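DynF (Micromonospora chersina, PDB 6UBL) is of unknown function but belongs to the dynemicin (enediyne) biosynthetic pathway and holds a palmitic acid inside its beta barrel. Local coordinates at residues A[21-27]-A[205-209]; A[134-138]-A[148-152]. All coordinates share one frame; numbering follows the deposited sequence. Where two conformers were deposited one is given.

Contact 1: A[21-27]-A[205-209]; sequences VYAGAPV and YLKPD
Y205 lays its ring against V21 with one face: the methyl CG1 of V21 stands 3.7 Å from the ring centroid, 25° off the ring normal and offset toward the hydroxyl end, so that V21 CG1 comes within 3.4 Å of Y205 CZ. With CG1 anti to the backbone N (chi1 -172°), V21 presents this branch to the ring. Around the rest of the aromatic group segment 21-27 curls: the backbone of Y22 and A23 lies against Y205 CB, A25 O nears Y205 CD2 obliquely, and V27 CG2 reaches Y205 CE2 at 3.8 Å. The turn is held by a bond from the A25 amide to Y22 O, with G24 between them at a positive phi.

This is the end of a beta barrel: strand 193-205 leaves the wall here, and the loop following strand 20-21 folds across its exit; both strands pair with strand 37-50. From that neighbouring strand D38 hydrogen-bonds the Y205 hydroxyl, which also accepts a bond from a water at 2.8 Å from Y205 OH. The water donates its other proton to P26 O, linking the far end of the tyrosine back to the loop that surrounds it.

A second aromatic contact runs the other way, from 21-27 to 205-209. P208 CG sits almost over the centre of the Y22 ring, 3.8 Å from its centroid and 12° off the normal, a CH-pi contact in which the two side chains cross at about a right angle. L206 O lies at the edge of the Y22 ring, in its plane. The same carbonyl accepts the bond that ties the two segments, A23 N to L206 O at 2.8 Å.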
ATOM      1  N   VAL A  21     -20.675  18.169  -7.955  1.00 27.40           N
ATOM      2  CA  VAL A  21     -21.916  17.433  -8.126  1.00 27.10           C
ATOM      3  C   VAL A  21     -22.500  17.174  -6.747  1.00 27.25           C
ATOM      4  O   VAL A  21     -21.804  16.677  -5.848  1.00 25.92           O
ATOM      5  CB  VAL A  21     -21.692  16.113  -8.881  1.00 27.45           C
ATOM      6  CG1 VAL A  21     -23.022  15.462  -9.209  1.00 28.22           C
ATOM      7  CG2 VAL A  21     -20.876  16.353 -10.153  1.00 28.09           C
ATOM      8  N   TYR A  22     -23.778  17.513  -6.584  1.00 28.48           N
ATOM      9  CA  TYR A  22     -24.476  17.413  -5.312  1.00 28.16           C
ATOM     10  C   TYR A  22     -25.768  16.634  -5.499  1.00 29.70           C
ATOM     11  O   TYR A  22     -26.128  16.234  -6.611  1.00 29.40           O
ATOM     12  CB  TYR A  22     -24.847  18.809  -4.802  1.00 30.38           C
ATOM     13  CG  TYR A  22     -23.659  19.693  -4.547  1.00 29.31           C
ATOM     14  CD1 TYR A  22     -22.836  19.472  -3.456  1.00 31.05           C
ATOM     15  CD2 TYR A  22     -23.364  20.731  -5.400  1.00 30.99           C
ATOM     16  CE1 TYR A  22     -21.746  20.285  -3.222  1.00 29.80           C
ATOM     17  CE2 TYR A  22     -22.278  21.548  -5.187  1.00 29.22           C
ATOM     18  CZ  TYR A  22     -21.478  21.316  -4.085  1.00 28.95           C
ATOM     19  OH  TYR A  22     -20.392  22.139  -3.870  1.00 32.87           O
ATOM     20  N   ALA A  23     -26.466  16.423  -4.382  1.00 29.18           N
ATOM     21  CA  ALA A  23     -27.757  15.744  -4.400  1.00 31.26           C
ATOM     22  C   ALA A  23     -28.682  16.340  -5.453  1.00 31.80           C
ATOM     23  O   ALA A  23     -28.730  17.559  -5.647  1.00 32.53           O
ATOM     24  CB  ALA A  23     -28.421  15.850  -3.024  1.00 33.03           C
ATOM     25  N   GLY A  24     -29.438  15.463  -6.116  1.00 35.04           N
ATOM     26  CA  GLY A  24     -30.303  15.870  -7.203  1.00 40.74           C
ATOM     27  C   GLY A  24     -29.774  15.328  -8.515  1.00 45.04           C
ATOM     28  O   GLY A  24     -30.534  14.936  -9.406  1.00 48.42           O
ATOM     29  N   ALA A  25     -28.455  15.298  -8.626  1.00 43.34           N
ATOM     30  CA  ALA A  25     -27.810  14.802  -9.827  1.00 41.41           C
ATOM     31  C   ALA A  25     -28.037  13.299  -9.960  1.00 42.50           C
ATOM     32  O   ALA A  25     -27.856  12.558  -8.985  1.00 40.12           O
ATOM     33  CB  ALA A  25     -26.317  15.099  -9.768  1.00 38.08           C
ATOM     34  N   PRO A  26     -28.431  12.810 -11.134  1.00 45.91           N
ATOM     35  CA  PRO A  26     -28.668  11.373 -11.278  1.00 46.50           C
ATOM     36  C   PRO A  26     -27.355  10.609 -11.301  1.00 42.64           C
ATOM     37  O   PRO A  26     -26.303  11.137 -11.674  1.00 39.25           O
ATOM     38  CB  PRO A  26     -29.374  11.271 -12.633  1.00 51.02           C
ATOM     39  CG  PRO A  26     -28.749  12.382 -13.432  1.00 54.93           C
ATOM     40  CD  PRO A  26     -28.523  13.512 -12.430  1.00 52.38           C
ATOM     41  N   VAL A  27     -27.430   9.359 -10.860  1.00 39.63           N
ATOM     42  CA  VAL A  27     -26.381   8.366 -11.043  1.00 37.32           C
ATOM     43  C   VAL A  27     -26.908   7.409 -12.103  1.00 39.70           C
ATOM     44  O   VAL A  27     -27.814   6.611 -11.833  1.00 42.17           O
ATOM     45  CB  VAL A  27     -26.070   7.637  -9.731  1.00 37.04           C
ATOM     46  CG1 VAL A  27     -24.968   6.614  -9.932  1.00 37.22           C
ATOM     47  CG2 VAL A  27     -25.674   8.641  -8.651  1.00 36.89           C
ATOM     48  N   TYR A 205     -25.082  11.222  -3.279  1.00 26.44           N
ATOM     49  CA  TYR A 205     -24.727  12.632  -3.324  1.00 26.75           C
ATOM     50  C   TYR A 205     -25.370  13.377  -2.159  1.00 28.37           C
ATOM     51  O   TYR A 205     -26.507  13.094  -1.757  1.00 27.91           O
ATOM     52  CB  TYR A 205     -25.181  13.283  -4.632  1.00 26.76           C
ATOM     53  CG  TYR A 205     -24.319  12.932  -5.821  1.00 28.12           C
ATOM     54  CD1 TYR A 205     -22.970  13.253  -5.844  1.00 26.30           C
ATOM     55  CD2 TYR A 205     -24.866  12.325  -6.935  1.00 30.74           C
ATOM     56  CE1 TYR A 205     -22.184  12.941  -6.941  1.00 27.88           C
ATOM     57  CE2 TYR A 205     -24.103  12.018  -8.035  1.00 29.59           C
ATOM     58  CZ  TYR A 205     -22.755  12.328  -8.035  1.00 27.21           C
ATOM     59  OH  TYR A 205     -22.012  12.018  -9.142  1.00 27.11           O
ATOM     60  N   LEU A 206     -24.635  14.343  -1.619  1.00 27.10           N
ATOM     61  CA  LEU A 206     -25.104  15.149  -0.506  1.00 28.62           C
ATOM     62  C   LEU A 206     -25.482  16.556  -0.956  1.00 29.04           C
ATOM     63  O   LEU A 206     -25.037  17.048  -2.000  1.00 29.67           O
ATOM     64  CB  LEU A 206     -23.996  15.250   0.543  1.00 28.95           C
ATOM     65  CG  LEU A 206     -23.567  13.890   1.085  1.00 31.23           C
ATOM     66  CD1 LEU A 206     -22.331  14.033   1.957  1.00 36.26           C
ATOM     67  CD2 LEU A 206     -24.709  13.249   1.847  1.00 32.60           C
ATOM     68  N   LYS A 207     -26.329  17.191  -0.157  1.00 30.90           N
ATOM     69  CA  LYS A 207     -26.534  18.622  -0.280  1.00 29.34           C
ATOM     70  C   LYS A 207     -25.341  19.351   0.338  1.00 31.16           C
ATOM     71  O   LYS A 207     -24.726  18.849   1.285  1.00 32.65           O
ATOM     72  CB  LYS A 207     -27.801  19.033   0.465  1.00 34.14           C
ATOM     73  CG  LYS A 207     -29.096  18.462  -0.090  1.00 44.41           C
ATOM     74  CD  LYS A 207     -30.277  18.896   0.764  1.00 67.58           C
ATOM     75  CE  LYS A 207     -31.607  18.554   0.104  1.00 89.97           C
ATOM     76  NZ  LYS A 207     -31.720  17.136  -0.321  1.00101.77           N
ATOM     77  N   PRO A 208     -25.005  20.547  -0.161  1.00 31.65           N
ATOM     78  CA  PRO A 208     -23.908  21.304   0.466  1.00 33.92           C
ATOM     79  C   PRO A 208     -24.062  21.452   1.971  1.00 37.05           C
ATOM     80  O   PRO A 208     -23.062  21.381   2.696  1.00 42.18           O
ATOM     81  CB  PRO A 208     -23.934  22.649  -0.272  1.00 34.98           C
ATOM     82  CG  PRO A 208     -24.535  22.325  -1.616  1.00 34.88           C
ATOM     83  CD  PRO A 208     -25.530  21.216  -1.368  1.00 31.40           C
ATOM     84  N   ASP A 209     -25.285  21.647   2.466  1.00 36.29           N
ATOM     85  CA  ASP A 209     -25.485  21.853   3.898  1.00 38.94           C
ATOM     86  C   ASP A 209     -25.420  20.562   4.707  1.00 42.32           C
ATOM     87  O   ASP A 209     -25.581  20.610   5.931  1.00 46.93           O
ATOM     88  CB  ASP A 209     -26.784  22.618   4.179  1.00 41.63           C
ATOM     89  CG  ASP A 209     -28.032  21.822   3.837  1.00 56.40           C
ATOM     90  OD1 ASP A 209     -27.922  20.630   3.476  1.00 64.07           O
ATOM     91  OD2 ASP A 209     -29.141  22.395   3.945  1.00 64.05           O
TER
HETATM   92  O   HOH W   1     -23.290  11.467 -11.611  1.00 44.60           O

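Contact 2: A[134-138]-A[148-152]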
ATOM      1  N   ALA A 134      -5.920   5.145  -3.007  1.00 20.77           N
ATOM      2  CA  ALA A 134      -4.789   5.046  -2.090  1.00 21.23           C
ATOM      3  C   ALA A 134      -4.742   6.337  -1.283  1.00 23.72           C
ATOM      4  O   ALA A 134      -4.604   7.417  -1.864  1.00 22.75           O
ATOM      5  CB  ALA A 134      -3.483   4.861  -2.872  1.00 22.09           C
ATOM      6  N   VAL A 135      -4.882   6.231   0.040  1.00 20.62           N
ATOM      7  CA  VAL A 135      -5.216   7.378   0.877  1.00 21.38           C
ATOM      8  C   VAL A 135      -4.156   7.638   1.934  1.00 21.65           C
ATOM      9  O   VAL A 135      -3.743   6.724   2.655  1.00 22.91           O
ATOM     10  CB  VAL A 135      -6.592   7.193   1.539  1.00 22.19           C
ATOM     11  CG1 VAL A 135      -6.906   8.334   2.496  1.00 24.06           C
ATOM     12  CG2 VAL A 135      -7.673   7.081   0.478  1.00 24.81           C
ATOM     13  N   GLY A 136      -3.772   8.905   2.059  1.00 22.20           N
ATOM     14  CA  GLY A 136      -2.999   9.394   3.198  1.00 23.43           C
ATOM     15  C   GLY A 136      -3.903  10.165   4.139  1.00 24.09           C
ATOM     16  O   GLY A 136      -4.428  11.220   3.773  1.00 22.55           O
ATOM     17  N   ALA A 137      -4.103   9.649   5.348  1.00 21.80           N
ATOM     18  CA  ALA A 137      -5.086  10.192   6.271  1.00 23.60           C
ATOM     19  C   ALA A 137      -4.447  10.725   7.546  1.00 23.41           C
ATOM     20  O   ALA A 137      -3.293  10.432   7.867  1.00 24.58           O
ATOM     21  CB  ALA A 137      -6.125   9.121   6.641  1.00 22.81           C
ATOM     22  N   ILE A 138      -5.243  11.508   8.279  1.00 24.82           N
ATOM     23  CA  ILE A 138      -4.918  11.958   9.626  1.00 25.02           C
ATOM     24  C   ILE A 138      -6.039  11.492  10.540  1.00 26.75           C
ATOM     25  O   ILE A 138      -7.216  11.755  10.260  1.00 26.88           O
ATOM     26  CB  ILE A 138      -4.831  13.493   9.700  1.00 26.68           C
ATOM     27  CG1 ILE A 138      -3.803  14.028   8.693  1.00 26.21           C
ATOM     28  CG2 ILE A 138      -4.492  13.933  11.128  1.00 27.02           C
ATOM     29  CD1 ILE A 138      -2.399  13.661   9.043  1.00 28.88           C
ATOM     30  N   LEU A 148      -2.654  10.906  14.567  1.00 24.99           N
ATOM     31  CA  LEU A 148      -1.883   9.867  13.901  1.00 24.25           C
ATOM     32  C   LEU A 148      -1.997  10.005  12.390  1.00 23.53           C
ATOM     33  O   LEU A 148      -2.960  10.572  11.869  1.00 25.51           O
ATOM     34  CB  LEU A 148      -2.366   8.472  14.320  1.00 25.43           C
ATOM     35  CG  LEU A 148      -2.469   8.211  15.827  1.00 26.97           C
ATOM     36  CD1 LEU A 148      -2.877   6.782  16.096  1.00 29.93           C
ATOM     37  CD2 LEU A 148      -1.128   8.548  16.474  1.00 27.41           C
ATOM     38  N   MET A 149      -0.989   9.489  11.695  0.50 23.22           N
ATOM     39  CA  MET A 149      -0.968   9.494  10.244  0.50 23.80           C
ATOM     40  C   MET A 149      -0.417   8.165   9.754  0.50 22.46           C
ATOM     41  O   MET A 149       0.196   7.408  10.507  0.50 22.66           O
ATOM     42  CB  MET A 149      -0.077  10.616   9.705  0.50 25.23           C
ATOM     43  CG  MET A 149       1.295  10.660  10.351  0.50 24.98           C
ATOM     44  SD  MET A 149       2.436  11.757   9.487  0.50 31.52           S
ATOM     45  CE  MET A 149       2.640  10.848   7.960  0.50 28.58           C
ATOM     46  N   ASN A 150      -0.619   7.900   8.470  1.00 24.07           N
ATOM     47  CA  ASN A 150      -0.056   6.730   7.810  1.00 21.97           C
ATOM     48  C   ASN A 150       0.929   7.170   6.734  1.00 26.20           C
ATOM     49  O   ASN A 150       0.651   8.086   5.956  1.00 25.28           O
ATOM     50  CB  ASN A 150      -1.153   5.844   7.218  1.00 21.41           C
ATOM     51  CG  ASN A 150      -2.037   6.579   6.224  1.00 24.37           C
ATOM     52  OD1 ASN A 150      -2.636   7.598   6.551  1.00 23.59           O
ATOM     53  ND2 ASN A 150      -2.130   6.049   5.000  1.00 22.69           N
ATOM     54  N   ARG A 151       2.085   6.513   6.700  1.00 23.12           N
ATOM     55  CA  ARG A 151       3.042   6.668   5.608  1.00 22.74           C
ATOM     56  C   ARG A 151       2.781   5.691   4.474  1.00 26.37           C
ATOM     57  O   ARG A 151       3.009   6.021   3.300  1.00 27.19           O
ATOM     58  CB  ARG A 151       4.472   6.471   6.117  1.00 24.29           C
ATOM     59  CG  ARG A 151       5.066   7.705   6.777  1.00 23.05           C
ATOM     60  CD  ARG A 151       6.524   7.536   7.181  1.00 21.91           C
ATOM     61  NE  ARG A 151       7.072   8.814   7.637  1.00 24.97           N
ATOM     62  CZ  ARG A 151       8.225   8.966   8.279  1.00 24.68           C
ATOM     63  NH1 ARG A 151       8.996   7.917   8.535  1.00 24.71           N
ATOM     64  NH2 ARG A 151       8.626  10.176   8.642  1.00 25.29           N
ATOM     65  N   GLU A 152       2.343   4.501   4.809  1.00 24.30           N
ATOM     66  CA  GLU A 152       1.887   3.540   3.829  1.00 25.11           C
ATOM     67  C   GLU A 152       0.451   3.880   3.463  1.00 23.93           C
ATOM     68  O   GLU A 152      -0.403   3.949   4.359  1.00 24.09           O
ATOM     69  CB  GLU A 152       1.944   2.201   4.546  1.00 28.50           C
ATOM     70  CG  GLU A 152       1.563   1.003   3.786  1.00 31.37           C
ATOM     71  CD  GLU A 152       1.739  -0.224   4.646  1.00 29.05           C
ATOM     72  OE1 GLU A 152       2.713  -0.277   5.435  1.00 26.05           O
ATOM     73  OE2 GLU A 152       0.894  -1.123   4.552  1.00 27.66           O
TER
HETATM   74  O   HOH W   2      -1.071  10.340   6.144  1.00 23.53           O
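The side-chain amide of N150 is gripped by three backbone groups. Its OD1 accepts the amide of A137 at 2.8 Å between A137 N and N150 OD1, a bond nearly straight at hydrogen (166°) and on a lone pair of OD1. Its ND2 gives one bond to V135 O, 2.9 Å away and in the amide plane, and another to E152 O at 2.8 Å from N150 ND2, again close to that plane. With CG between the backbone N and carbonyl carbon (chi1 58°), the group turns toward 134-138 and bridges the chain on both sides of G136.

These bonds form where the antiparallel hairpin of strands 129-141 and 146-149 comes apart, beside the bound palmitic acid that A137 approaches. Strand 129-141 is interrupted at G136, and the polypeptide bends off past M149 toward strand 154-161. Toward the hairpin turn the partners are still close: I138 CA lies 3.3 Å from L148 O in a CA-H...O contact. A water within 2.8 Å of both A137 O and N150 O lies between the diverging backbones, though it has more acceptors in reach than protons.

Because both ND2 protons and OD1 are engaged by main-chain atoms near the amide plane, rotation of the group should be strongly restrained, and the asparagine thus takes over backbone pairing in a buried break of the barrel wall.

How the contacts relate
Contact 2 is the buried one and contact 1 lies at the surface; their centres are about 27 Å apart, on opposite sides of the chain's centre, and they do not touch. Contact 2 joins neighbouring strands of a single hairpin, only ten residues apart in sequence, whereas contact 1 brings together segments 178 residues apart, with the hairpin nested in the loop it closes. Their chemistry follows their place: polar amide bonding dominates inside the wall, and aromatic faces meeting aliphatic groups dominate at the barrel's end. The 148-152 end of contact 2, through R151 and E152, reaches the second subunit, while contact 1 touches no other chain of the assembly.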